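Local atomic coordinates of putative adenosine kinase (Schistosoma mansoni, PDB entry 3VAS), a protein that probably phosphorylates adenosine to AMP at the expense of ATP, as an adenosine kinase of the pfkB (ribokinase-like) family. Residues A179-N190 with K208-L219; D228-V237 with Y264-D272. All coordinates share one frame; numbering follows the deposited sequence.

Contact 1: A179-N190 with K208-L219; sequences AQVYYIAGFVIN and KLFCFNLSAPFL. With ADN (adenosine), chain C.
A beta-alpha-beta unit of the ribokinase-like core lays strand 181-185 beside strand 209-213, with helix 189-205 as the crossover between them. The strands run parallel, 4.7 Å apart at closest approach of their axes, and the ladder passes from L209 N to Q180 O, through Y182 and C211, to I184 N on C211 O. At its start K208, extended beyond CG, lies across the edge of the Y182 ring and delivers NZ to A179 O at 2.7 Å, almost in line with the carbonyl; NZ also donates to Y182 OH at 3.0 Å. That hydroxyl is shared with V176 O, and NZ also bonds E177 O and H202 NE2, so the buried ammonium group is held by several partners. One face of the pair carries F210, whose CE1 meets I184 CD1 at 3.7 Å. On the face of Y183 and C211, N213 ND2 reaches Y183 OH at 3.0 Å, a bent bond (137° at the hydrogen) made with ring and amide planes 80° apart.

Past the strand ends, G186 N donates to N213 O, and N213 OD1 takes the S215 amide in an Asx turn. The F187 ring is sandwiched: S215 CB sits 3.7 Å from its centroid over one face, while the adenine covers the opposite face, its C6 offset toward the rim, 3.4 Å above the ring plane. A chi1 of -75° sets CG beside the backbone N and turns the ring against the adenine; F187 CB lies 3.1 Å from ADN N1. Such loops at the carboxyl ends of parallel strands are where Rossmann-like alpha/beta folds, this kinase among them, bind their substrates.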
loop_
_atom_site.group_PDB
_atom_site.type_symbol
_atom_site.label_atom_id
_atom_site.label_comp_id
_atom_site.label_asym_id
_atom_site.label_seq_id
_atom_site.Cartn_x
_atom_site.Cartn_y
_atom_site.Cartn_z
ATOM N N ALA A 179 1.029 9.627 -16.849
ATOM C CA ALA A 179 1.524 8.400 -16.224
ATOM C C ALA A 179 1.291 7.183 -17.110
ATOM O O ALA A 179 0.312 7.122 -17.849
ATOM C CB ALA A 179 0.884 8.191 -14.863
ATOM N N GLN A 180 2.201 6.219 -17.036
ATOM C CA GLN A 180 2.047 4.966 -17.770
ATOM C C GLN A 180 1.816 3.838 -16.782
ATOM O O GLN A 180 1.407 2.736 -17.157
ATOM C CB GLN A 180 3.284 4.680 -18.624
ATOM C CG GLN A 180 3.537 5.725 -19.700
ATOM C CD GLN A 180 2.374 5.852 -20.665
ATOM O OE1 GLN A 180 1.937 6.958 -20.990
ATOM N NE2 GLN A 180 1.865 4.715 -21.130
ATOM N N VAL A 181 2.083 4.136 -15.513
ATOM C CA VAL A 181 1.982 3.158 -14.432
ATOM C C VAL A 181 1.243 3.752 -13.238
ATOM O O VAL A 181 1.536 4.871 -12.815
ATOM C CB VAL A 181 3.381 2.701 -13.965
ATOM C CG1 VAL A 181 3.269 1.748 -12.778
ATOM C CG2 VAL A 181 4.146 2.051 -15.116
ATOM N N TYR A 182 0.283 3.007 -12.698
ATOM C CA TYR A 182 -0.434 3.441 -11.503
ATOM C C TYR A 182 -0.278 2.446 -10.360
ATOM O O TYR A 182 -0.241 1.232 -10.574
ATOM C CB TYR A 182 -1.918 3.655 -11.802
ATOM C CG TYR A 182 -2.172 4.539 -12.998
ATOM C CD1 TYR A 182 -2.127 5.922 -12.885
ATOM C CD2 TYR A 182 -2.447 3.992 -14.240
ATOM C CE1 TYR A 182 -2.354 6.735 -13.977
ATOM C CE2 TYR A 182 -2.672 4.797 -15.340
ATOM C CZ TYR A 182 -2.625 6.167 -15.203
ATOM O OH TYR A 182 -2.851 6.971 -16.297
ATOM N N TYR A 183 -0.164 2.973 -9.147
ATOM C CA TYR A 183 -0.237 2.152 -7.953
ATOM C C TYR A 183 -1.263 2.741 -6.996
ATOM O O TYR A 183 -1.094 3.864 -6.520
ATOM C CB TYR A 183 1.122 2.050 -7.251
ATOM C CG TYR A 183 1.077 1.149 -6.034
ATOM C CD1 TYR A 183 1.198 -0.235 -6.160
ATOM C CD2 TYR A 183 0.887 1.673 -4.759
ATOM C CE1 TYR A 183 1.144 -1.069 -5.051
ATOM C CE2 TYR A 183 0.825 0.850 -3.645
ATOM C CZ TYR A 183 0.958 -0.518 -3.795
ATOM O OH TYR A 183 0.909 -1.332 -2.684
ATOM N N ILE A 184 -2.330 1.995 -6.730
ATOM C CA ILE A 184 -3.295 2.387 -5.709
ATOM C C ILE A 184 -3.607 1.210 -4.783
ATOM O O ILE A 184 -3.995 0.131 -5.238
ATOM C CB ILE A 184 -4.616 2.904 -6.314
ATOM C CG1 ILE A 184 -4.360 3.939 -7.413
ATOM C CG2 ILE A 184 -5.498 3.505 -5.223
ATOM C CD1 ILE A 184 -5.631 4.424 -8.088
ATOM N N ALA A 185 -3.423 1.423 -3.484
ATOM C CA ALA A 185 -3.737 0.403 -2.487
ATOM C C ALA A 185 -5.244 0.274 -2.283
ATOM O O ALA A 185 -5.998 1.226 -2.510
ATOM C CB ALA A 185 -3.052 0.720 -1.160
ATOM N N GLY A 186 -5.673 -0.909 -1.849
ATOM C CA GLY A 186 -7.073 -1.162 -1.570
ATOM C C GLY A 186 -7.641 -0.218 -0.527
ATOM O O GLY A 186 -8.840 0.051 -0.521
ATOM N N PHE A 187 -6.773 0.285 0.349
ATOM C CA PHE A 187 -7.159 1.212 1.410
ATOM C C PHE A 187 -7.942 2.425 0.911
ATOM O O PHE A 187 -8.708 3.027 1.664
ATOM C CB PHE A 187 -5.918 1.709 2.150
ATOM C CG PHE A 187 -5.316 0.701 3.093
ATOM C CD1 PHE A 187 -3.953 0.448 3.076
ATOM C CD2 PHE A 187 -6.104 0.032 4.017
ATOM C CE1 PHE A 187 -3.390 -0.468 3.946
ATOM C CE2 PHE A 187 -5.545 -0.884 4.889
ATOM C CZ PHE A 187 -4.187 -1.133 4.853
ATOM N N VAL A 188 -7.740 2.786 -0.350
ATOM C CA VAL A 188 -8.364 3.982 -0.917
ATOM C C VAL A 188 -9.849 3.762 -1.232
ATOM O O VAL A 188 -10.599 4.714 -1.451
ATOM C CB VAL A 188 -7.582 4.470 -2.154
ATOM C CG1 VAL A 188 -8.087 5.829 -2.626
ATOM C CG2 VAL A 188 -6.104 4.558 -1.811
ATOM N N ILE A 189 -10.272 2.501 -1.228
ATOM C CA ILE A 189 -11.685 2.168 -1.368
ATOM C C ILE A 189 -12.523 2.915 -0.328
ATOM O O ILE A 189 -13.621 3.384 -0.635
ATOM C CB ILE A 189 -11.916 0.641 -1.258
ATOM C CG1 ILE A 189 -11.397 -0.061 -2.518
ATOM C CG2 ILE A 189 -13.390 0.323 -1.052
ATOM C CD1 ILE A 189 -11.272 -1.568 -2.389
ATOM N N ASN A 190 -11.984 3.058 0.885
ATOM C CA ASN A 190 -12.699 3.717 1.981
ATOM C C ASN A 190 -12.766 5.243 1.868
ATOM O O ASN A 190 -13.626 5.881 2.481
ATOM C CB ASN A 190 -12.075 3.361 3.335
ATOM C CG ASN A 190 -12.140 1.874 3.648
ATOM O OD1 ASN A 190 -11.161 1.289 4.111
ATOM N ND2 ASN A 190 -13.294 1.257 3.400
ATOM N N LYS A 208 -2.532 0.984 -20.108
ATOM C CA LYS A 208 -1.457 1.306 -19.185
ATOM C C LYS A 208 -1.333 0.219 -18.126
ATOM O O LYS A 208 -2.045 -0.785 -18.170
ATOM C CB LYS A 208 -1.702 2.669 -18.538
ATOM C CG LYS A 208 -1.740 3.821 -19.534
ATOM C CD LYS A 208 -1.996 5.150 -18.842
ATOM C CE LYS A 208 -2.019 6.303 -19.836
ATOM N NZ LYS A 208 -2.045 7.625 -19.154
ATOM N N LEU A 209 -0.430 0.419 -17.173
ATOM C CA LEU A 209 -0.193 -0.578 -16.136
ATOM C C LEU A 209 -0.790 -0.155 -14.800
ATOM O O LEU A 209 -0.295 0.770 -14.157
ATOM C CB LEU A 209 1.307 -0.835 -15.974
ATOM C CG LEU A 209 1.652 -2.030 -15.086
ATOM C CD1 LEU A 209 1.422 -3.345 -15.845
ATOM C CD2 LEU A 209 3.081 -1.935 -14.566
ATOM N N PHE A 210 -1.843 -0.844 -14.376
ATOM C CA PHE A 210 -2.493 -0.526 -13.113
ATOM C C PHE A 210 -2.184 -1.586 -12.063
ATOM O O PHE A 210 -2.515 -2.756 -12.239
ATOM C CB PHE A 210 -4.008 -0.392 -13.298
ATOM C CG PHE A 210 -4.719 0.164 -12.089
ATOM C CD1 PHE A 210 -4.938 1.527 -11.968
ATOM C CD2 PHE A 210 -5.156 -0.674 -11.074
ATOM C CE1 PHE A 210 -5.586 2.046 -10.859
ATOM C CE2 PHE A 210 -5.805 -0.164 -9.963
ATOM C CZ PHE A 210 -6.017 1.201 -9.854
ATOM N N CYS A 211 -1.565 -1.166 -10.963
ATOM C CA CYS A 211 -1.168 -2.080 -9.897
ATOM C C CYS A 211 -2.010 -1.863 -8.646
ATOM O O CYS A 211 -2.191 -0.732 -8.196
ATOM C CB CYS A 211 0.320 -1.909 -9.576
ATOM S SG CYS A 211 1.397 -1.983 -11.038
ATOM N N PHE A 212 -2.515 -2.958 -8.084
ATOM C CA PHE A 212 -3.492 -2.894 -7.006
ATOM C C PHE A 212 -3.064 -3.775 -5.840
ATOM O O PHE A 212 -2.588 -4.893 -6.040
ATOM C CB PHE A 212 -4.860 -3.331 -7.540
ATOM C CG PHE A 212 -5.967 -3.289 -6.517
ATOM C CD1 PHE A 212 -6.375 -2.083 -5.963
ATOM C CD2 PHE A 212 -6.614 -4.451 -6.131
ATOM C CE1 PHE A 212 -7.397 -2.041 -5.026
ATOM C CE2 PHE A 212 -7.638 -4.421 -5.192
ATOM C CZ PHE A 212 -8.031 -3.213 -4.639
ATOM N N ASN A 213 -3.220 -3.267 -4.622
ATOM C CA ASN A 213 -2.879 -4.034 -3.426
ATOM C C ASN A 213 -4.134 -4.379 -2.617
ATOM O O ASN A 213 -4.962 -3.505 -2.351
ATOM C CB ASN A 213 -1.880 -3.252 -2.563
ATOM C CG ASN A 213 -1.057 -4.156 -1.644
ATOM O OD1 ASN A 213 -1.602 -4.907 -0.832
ATOM N ND2 ASN A 213 0.266 -4.088 -1.780
ATOM N N LEU A 214 -4.281 -5.645 -2.235
ATOM C CA LEU A 214 -5.421 -6.061 -1.408
ATOM C C LEU A 214 -5.405 -5.359 -0.040
ATOM O O LEU A 214 -6.452 -5.155 0.578
ATOM C CB LEU A 214 -5.460 -7.589 -1.238
ATOM C CG LEU A 214 -5.616 -8.462 -2.493
ATOM C CD1 LEU A 214 -5.619 -9.952 -2.145
ATOM C CD2 LEU A 214 -6.876 -8.090 -3.270
ATOM N N SER A 215 -4.206 -5.015 0.423
ATOM C CA SER A 215 -4.003 -4.113 1.565
ATOM C C SER A 215 -4.351 -4.642 2.966
ATOM O O SER A 215 -3.540 -4.516 3.884
ATOM C CB SER A 215 -4.669 -2.755 1.319
ATOM O OG SER A 215 -4.099 -2.124 0.187
ATOM N N ALA A 216 -5.545 -5.211 3.131
ATOM C CA ALA A 216 -6.006 -5.685 4.439
ATOM C C ALA A 216 -7.215 -6.617 4.308
ATOM O O ALA A 216 -8.049 -6.435 3.419
ATOM C CB ALA A 216 -6.353 -4.502 5.338
ATOM N N PRO A 217 -7.321 -7.610 5.205
ATOM C CA PRO A 217 -8.434 -8.568 5.153
ATOM C C PRO A 217 -9.826 -7.924 5.195
ATOM O O PRO A 217 -10.713 -8.401 4.492
ATOM C CB PRO A 217 -8.204 -9.438 6.397
ATOM C CG PRO A 217 -6.735 -9.352 6.634
ATOM C CD PRO A 217 -6.374 -7.930 6.288
ATOM N N PHE A 218 -10.017 -6.866 5.980
ATOM C CA PHE A 218 -11.347 -6.266 6.098
ATOM C C PHE A 218 -11.897 -5.746 4.765
ATOM O O PHE A 218 -13.113 -5.709 4.564
ATOM C CB PHE A 218 -11.416 -5.194 7.207
ATOM C CG PHE A 218 -10.754 -3.880 6.857
ATOM C CD1 PHE A 218 -11.442 -2.900 6.150
ATOM C CD2 PHE A 218 -9.462 -3.604 7.283
ATOM C CE1 PHE A 218 -10.839 -1.678 5.841
ATOM C CE2 PHE A 218 -8.852 -2.383 6.983
ATOM C CZ PHE A 218 -9.542 -1.421 6.259
ATOM N N LEU A 219 -11.004 -5.370 3.856
ATOM C CA LEU A 219 -11.416 -4.885 2.540
ATOM C C LEU A 219 -12.077 -5.980 1.708
ATOM O O LEU A 219 -13.122 -5.756 1.099
ATOM C CB LEU A 219 -10.233 -4.276 1.782
ATOM C CG LEU A 219 -9.704 -2.958 2.359
ATOM C CD1 LEU A 219 -8.356 -2.619 1.749
ATOM C CD2 LEU A 219 -10.705 -1.818 2.150
HETATM O "O5'" ADN C . 1.746 -1.012 5.569
HETATM C "C5'" ADN C . 1.937 -0.221 6.741
HETATM C "C4'" ADN C . 1.407 1.179 6.550
HETATM O "O4'" ADN C . -0.014 1.136 6.343
HETATM C "C3'" ADN C . 1.624 2.154 7.713
HETATM O "O3'" ADN C . 2.628 3.106 7.359
HETATM C "C2'" ADN C . 0.266 2.877 7.863
HETATM O "O2'" ADN C . 0.350 4.285 7.899
HETATM C "C1'" ADN C . -0.519 2.403 6.639
HETATM N N9 ADN C . -1.966 2.319 6.839
HETATM C C8 ADN C . -2.595 1.802 7.877
HETATM N N7 ADN C . -4.040 1.974 7.648
HETATM C C5 ADN C . -4.212 2.638 6.396
HETATM C C6 ADN C . -5.349 3.045 5.704
HETATM N N6 ADN C . -6.653 2.805 6.262
HETATM N N1 ADN C . -5.217 3.690 4.481
HETATM C C2 ADN C . -3.976 3.921 3.945
HETATM N N3 ADN C . -2.856 3.517 4.624
HETATM C C4 ADN C . -2.999 2.867 5.875
#

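Contact 2: D228-V237 with Y264-D272; sequences DEMISYSNIV and YIADLPFAD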
loop_
_atom_site.group_PDB
_atom_site.type_symbol
_atom_site.label_atom_id
_atom_site.label_comp_id
_atom_site.label_asym_id
_atom_site.label_seq_id
_atom_site.Cartn_x
_atom_site.Cartn_y
_atom_site.Cartn_z
ATOM N N ASP A 228 -13.220 -6.600 -6.070
ATOM C CA ASP A 228 -13.350 -7.366 -7.303
ATOM C C ASP A 228 -13.467 -6.458 -8.516
ATOM O O ASP A 228 -12.987 -6.794 -9.598
ATOM C CB ASP A 228 -14.538 -8.328 -7.235
ATOM C CG ASP A 228 -14.230 -9.572 -6.427
ATOM O OD1 ASP A 228 -13.035 -9.820 -6.142
ATOM O OD2 ASP A 228 -15.181 -10.305 -6.086
ATOM N N GLU A 229 -14.104 -5.306 -8.344
ATOM C CA GLU A 229 -14.197 -4.369 -9.451
ATOM C C GLU A 229 -12.813 -3.823 -9.801
ATOM O O GLU A 229 -12.455 -3.735 -10.976
ATOM C CB GLU A 229 -15.173 -3.231 -9.155
ATOM C CG GLU A 229 -15.341 -2.288 -10.336
ATOM C CD GLU A 229 -16.559 -1.386 -10.220
ATOM O OE1 GLU A 229 -16.856 -0.902 -9.107
ATOM O OE2 GLU A 229 -17.221 -1.161 -11.254
ATOM N N MET A 230 -12.037 -3.467 -8.779
ATOM C CA MET A 230 -10.674 -2.985 -8.983
ATOM C C MET A 230 -9.785 -4.035 -9.662
ATOM O O MET A 230 -9.042 -3.718 -10.589
ATOM C CB MET A 230 -10.053 -2.526 -7.662
ATOM C CG MET A 230 -10.690 -1.265 -7.085
ATOM S SD MET A 230 -10.720 0.104 -8.260
ATOM C CE MET A 230 -8.980 0.396 -8.471
ATOM N N ILE A 231 -9.871 -5.280 -9.201
ATOM C CA ILE A 231 -9.120 -6.367 -9.815
ATOM C C ILE A 231 -9.393 -6.430 -11.319
ATOM O O ILE A 231 -8.479 -6.676 -12.113
ATOM C CB ILE A 231 -9.423 -7.727 -9.142
ATOM C CG1 ILE A 231 -8.878 -7.740 -7.709
ATOM C CG2 ILE A 231 -8.817 -8.871 -9.932
ATOM C CD1 ILE A 231 -9.170 -9.018 -6.951
ATOM N N SER A 232 -10.635 -6.152 -11.716
ATOM C CA SER A 232 -11.010 -6.260 -13.129
ATOM C C SER A 232 -10.360 -5.193 -14.026
ATOM O O SER A 232 -10.437 -5.283 -15.251
ATOM C CB SER A 232 -12.542 -6.310 -13.313
ATOM O OG SER A 232 -13.150 -5.036 -13.165
ATOM N N TYR A 233 -9.709 -4.202 -13.417
ATOM C CA TYR A 233 -8.938 -3.210 -14.173
ATOM C C TYR A 233 -7.439 -3.322 -13.882
ATOM O O TYR A 233 -6.631 -2.589 -14.456
ATOM C CB TYR A 233 -9.401 -1.783 -13.850
ATOM C CG TYR A 233 -10.841 -1.480 -14.215
ATOM C CD1 TYR A 233 -11.869 -1.712 -13.310
ATOM C CD2 TYR A 233 -11.166 -0.955 -15.459
ATOM C CE1 TYR A 233 -13.185 -1.436 -13.634
ATOM C CE2 TYR A 233 -12.480 -0.675 -15.794
ATOM C CZ TYR A 233 -13.487 -0.918 -14.876
ATOM O OH TYR A 233 -14.798 -0.646 -15.199
ATOM N N SER A 234 -7.072 -4.233 -12.986
ATOM C CA SER A 234 -5.689 -4.327 -12.528
ATOM C C SER A 234 -4.865 -5.283 -13.377
ATOM O O SER A 234 -5.293 -6.402 -13.654
ATOM C CB SER A 234 -5.642 -4.771 -11.067
ATOM O OG SER A 234 -6.351 -3.869 -10.240
ATOM N N ASN A 235 -3.684 -4.837 -13.790
ATOM C CA ASN A 235 -2.753 -5.699 -14.505
ATOM C C ASN A 235 -1.900 -6.506 -13.540
ATOM O O ASN A 235 -1.441 -7.601 -13.867
ATOM C CB ASN A 235 -1.860 -4.872 -15.423
ATOM C CG ASN A 235 -2.652 -3.962 -16.328
ATOM O OD1 ASN A 235 -2.939 -2.814 -15.977
ATOM N ND2 ASN A 235 -3.023 -4.471 -17.497
ATOM N N ILE A 236 -1.686 -5.952 -12.349
ATOM C CA ILE A 236 -0.906 -6.621 -11.310
ATOM C C ILE A 236 -1.608 -6.482 -9.960
ATOM O O ILE A 236 -2.027 -5.386 -9.584
ATOM C CB ILE A 236 0.520 -6.028 -11.196
ATOM C CG1 ILE A 236 1.236 -6.066 -12.550
ATOM C CG2 ILE A 236 1.338 -6.773 -10.144
ATOM C CD1 ILE A 236 2.660 -5.542 -12.500
ATOM N N VAL A 237 -1.743 -7.595 -9.240
ATOM C CA VAL A 237 -2.367 -7.580 -7.920
ATOM C C VAL A 237 -1.415 -8.133 -6.867
ATOM O O VAL A 237 -0.878 -9.233 -7.022
ATOM C CB VAL A 237 -3.682 -8.397 -7.892
ATOM C CG1 VAL A 237 -4.302 -8.370 -6.500
ATOM C CG2 VAL A 237 -4.668 -7.872 -8.926
ATOM N N TYR A 264 -7.893 -17.705 -8.757
ATOM C CA TYR A 264 -9.160 -17.013 -8.962
ATOM C C TYR A 264 -8.961 -15.553 -9.369
ATOM O O TYR A 264 -9.581 -15.078 -10.319
ATOM C CB TYR A 264 -10.018 -17.100 -7.699
ATOM C CG TYR A 264 -11.405 -16.518 -7.845
ATOM C CD1 TYR A 264 -12.482 -17.322 -8.205
ATOM C CD2 TYR A 264 -11.641 -15.167 -7.607
ATOM C CE1 TYR A 264 -13.759 -16.793 -8.328
ATOM C CE2 TYR A 264 -12.909 -14.631 -7.731
ATOM C CZ TYR A 264 -13.965 -15.447 -8.088
ATOM O OH TYR A 264 -15.227 -14.913 -8.212
ATOM N N ILE A 265 -8.101 -14.845 -8.644
ATOM C CA ILE A 265 -7.838 -13.436 -8.926
ATOM C C ILE A 265 -7.190 -13.252 -10.298
ATOM O O ILE A 265 -7.538 -12.337 -11.045
ATOM C CB ILE A 265 -6.956 -12.796 -7.832
ATOM C CG1 ILE A 265 -7.723 -12.728 -6.509
ATOM C CG2 ILE A 265 -6.493 -11.402 -8.253
ATOM C CD1 ILE A 265 -6.968 -12.002 -5.406
ATOM N N ALA A 266 -6.254 -14.133 -10.626
ATOM C CA ALA A 266 -5.574 -14.092 -11.916
ATOM C C ALA A 266 -6.537 -14.299 -13.083
ATOM O O ALA A 266 -6.351 -13.726 -14.157
ATOM C CB ALA A 266 -4.464 -15.141 -11.961
ATOM N N ASP A 267 -7.564 -15.116 -12.866
ATOM C CA ASP A 267 -8.462 -15.507 -13.950
ATOM C C ASP A 267 -9.719 -14.651 -14.086
ATOM O O ASP A 267 -10.481 -14.832 -15.035
ATOM C CB ASP A 267 -8.862 -16.982 -13.821
ATOM C CG ASP A 267 -7.700 -17.923 -14.051
ATOM O OD1 ASP A 267 -6.607 -17.454 -14.438
ATOM O OD2 ASP A 267 -7.888 -19.141 -13.860
ATOM N N LEU A 268 -9.949 -13.736 -13.149
ATOM C CA LEU A 268 -11.118 -12.863 -13.234
ATOM C C LEU A 268 -11.071 -12.086 -14.537
ATOM O O LEU A 268 -10.017 -11.573 -14.913
ATOM C CB LEU A 268 -11.178 -11.887 -12.054
ATOM C CG LEU A 268 -11.863 -12.347 -10.768
ATOM C CD1 LEU A 268 -11.692 -11.299 -9.677
ATOM C CD2 LEU A 268 -13.342 -12.623 -11.017
ATOM N N PRO A 269 -12.208 -12.016 -15.245
ATOM C CA PRO A 269 -12.243 -11.260 -16.501
ATOM C C PRO A 269 -11.868 -9.799 -16.277
ATOM O O PRO A 269 -12.133 -9.253 -15.202
ATOM C CB PRO A 269 -13.712 -11.368 -16.935
ATOM C CG PRO A 269 -14.205 -12.627 -16.287
ATOM C CD PRO A 269 -13.494 -12.674 -14.955
ATOM N N PHE A 270 -11.230 -9.181 -17.265
ATOM C CA PHE A 270 -11.046 -7.739 -17.239
ATOM C C PHE A 270 -12.374 -7.074 -17.591
ATOM O O PHE A 270 -13.231 -7.687 -18.229
ATOM C CB PHE A 270 -9.941 -7.307 -18.201
ATOM C CG PHE A 270 -8.558 -7.577 -17.688
ATOM C CD1 PHE A 270 -7.863 -6.603 -16.993
ATOM C CD2 PHE A 270 -7.958 -8.812 -17.884
ATOM C CE1 PHE A 270 -6.594 -6.849 -16.513
ATOM C CE2 PHE A 270 -6.686 -9.062 -17.403
ATOM C CZ PHE A 270 -6.004 -8.080 -16.718
ATOM N N ALA A 271 -12.536 -5.823 -17.171
ATOM C CA ALA A 271 -13.810 -5.119 -17.305
ATOM C C ALA A 271 -14.324 -4.999 -18.742
ATOM O O ALA A 271 -15.531 -5.015 -18.967
ATOM C CB ALA A 271 -13.723 -3.752 -16.664
ATOM N N ASP A 272 -13.420 -4.874 -19.709
ATOM C CA ASP A 272 -13.833 -4.790 -21.107
ATOM C C ASP A 272 -13.969 -6.171 -21.752
ATOM O O ASP A 272 -14.328 -6.290 -22.922
ATOM C CB ASP A 272 -12.891 -3.894 -21.921
ATOM C CG ASP A 272 -11.440 -4.340 -21.855
ATOM O OD1 ASP A 272 -10.583 -3.626 -22.416
ATOM O OD2 ASP A 272 -11.152 -5.393 -21.246
HETATM O O HOH W 1 -15.742 -12.107 -7.900
#
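I231 and I265 meet at about a right angle, I265 CG2 lying 3.8 Å from I231 CD1. The same I265 methyl, CG2, also touches V237, whose CG2 is 4.0 Å away, while L268 brings CD1 to I231 CG2. I231 divides the work between its branches: CG2, anti to the backbone N, faces both I265 and L268, and CD1 at the end of the extended chain (chi2 178°) goes to I265.

Farther along, the loop after helix 257-267 is held by its backbone. A271 N donates to S232 O at 2.9 Å, from a position tilted out of the carbonyl plane, and F270 CA adds a CA-H...O contact to the same oxygen. A271 CB then sits over one face of the Y233 ring, offset toward the rim, 3.4 Å from Y233 CZ. The F270 ring runs on along the turn, CE1 coming 3.2 Å from S234 O.

In the alpha/beta fold of the kinase, helix 224-231 leads through a type I turn, I231 to S234, into strand 236-240, and the end of helix 257-267 packs against that junction. Two serines fasten the turn to the helix. S232 OG donates to E229 O at 2.6 Å, and S234 OG reaches M230 O from the face of its plane opposite to that used by Y233 N.

Beyond these, R276 and R278 make cation-pi contacts with F270. D228 OD2 accepts from a water at 2.6 Å that also bonds Y264 OH, while Y247 and H251 hold the two carboxylate oxygens directly.

The contacts follow each other along the chain and share a sheet, strand 209-213 of contact 1 lying beside strand 236-240 of contact 2; the centres of the two contacts are about 12 Å apart. N235 ties them where the second strand begins: its OD1 lies 2.8 Å from F210 N, a probable hydrogen bond, and F212 N probably bonds I236 O at 2.9 Å. S234 OG packs 3.1 Å from F212 CB. Of the two, contact 1 reaches adenosine, through F187; hydrogen bonds to the nucleoside come from elsewhere, among them D36, D320 and N32. Contact 2 does not touch it: its centre is about 18 Å from the centre of the chain, that of contact 1 about 7 Å.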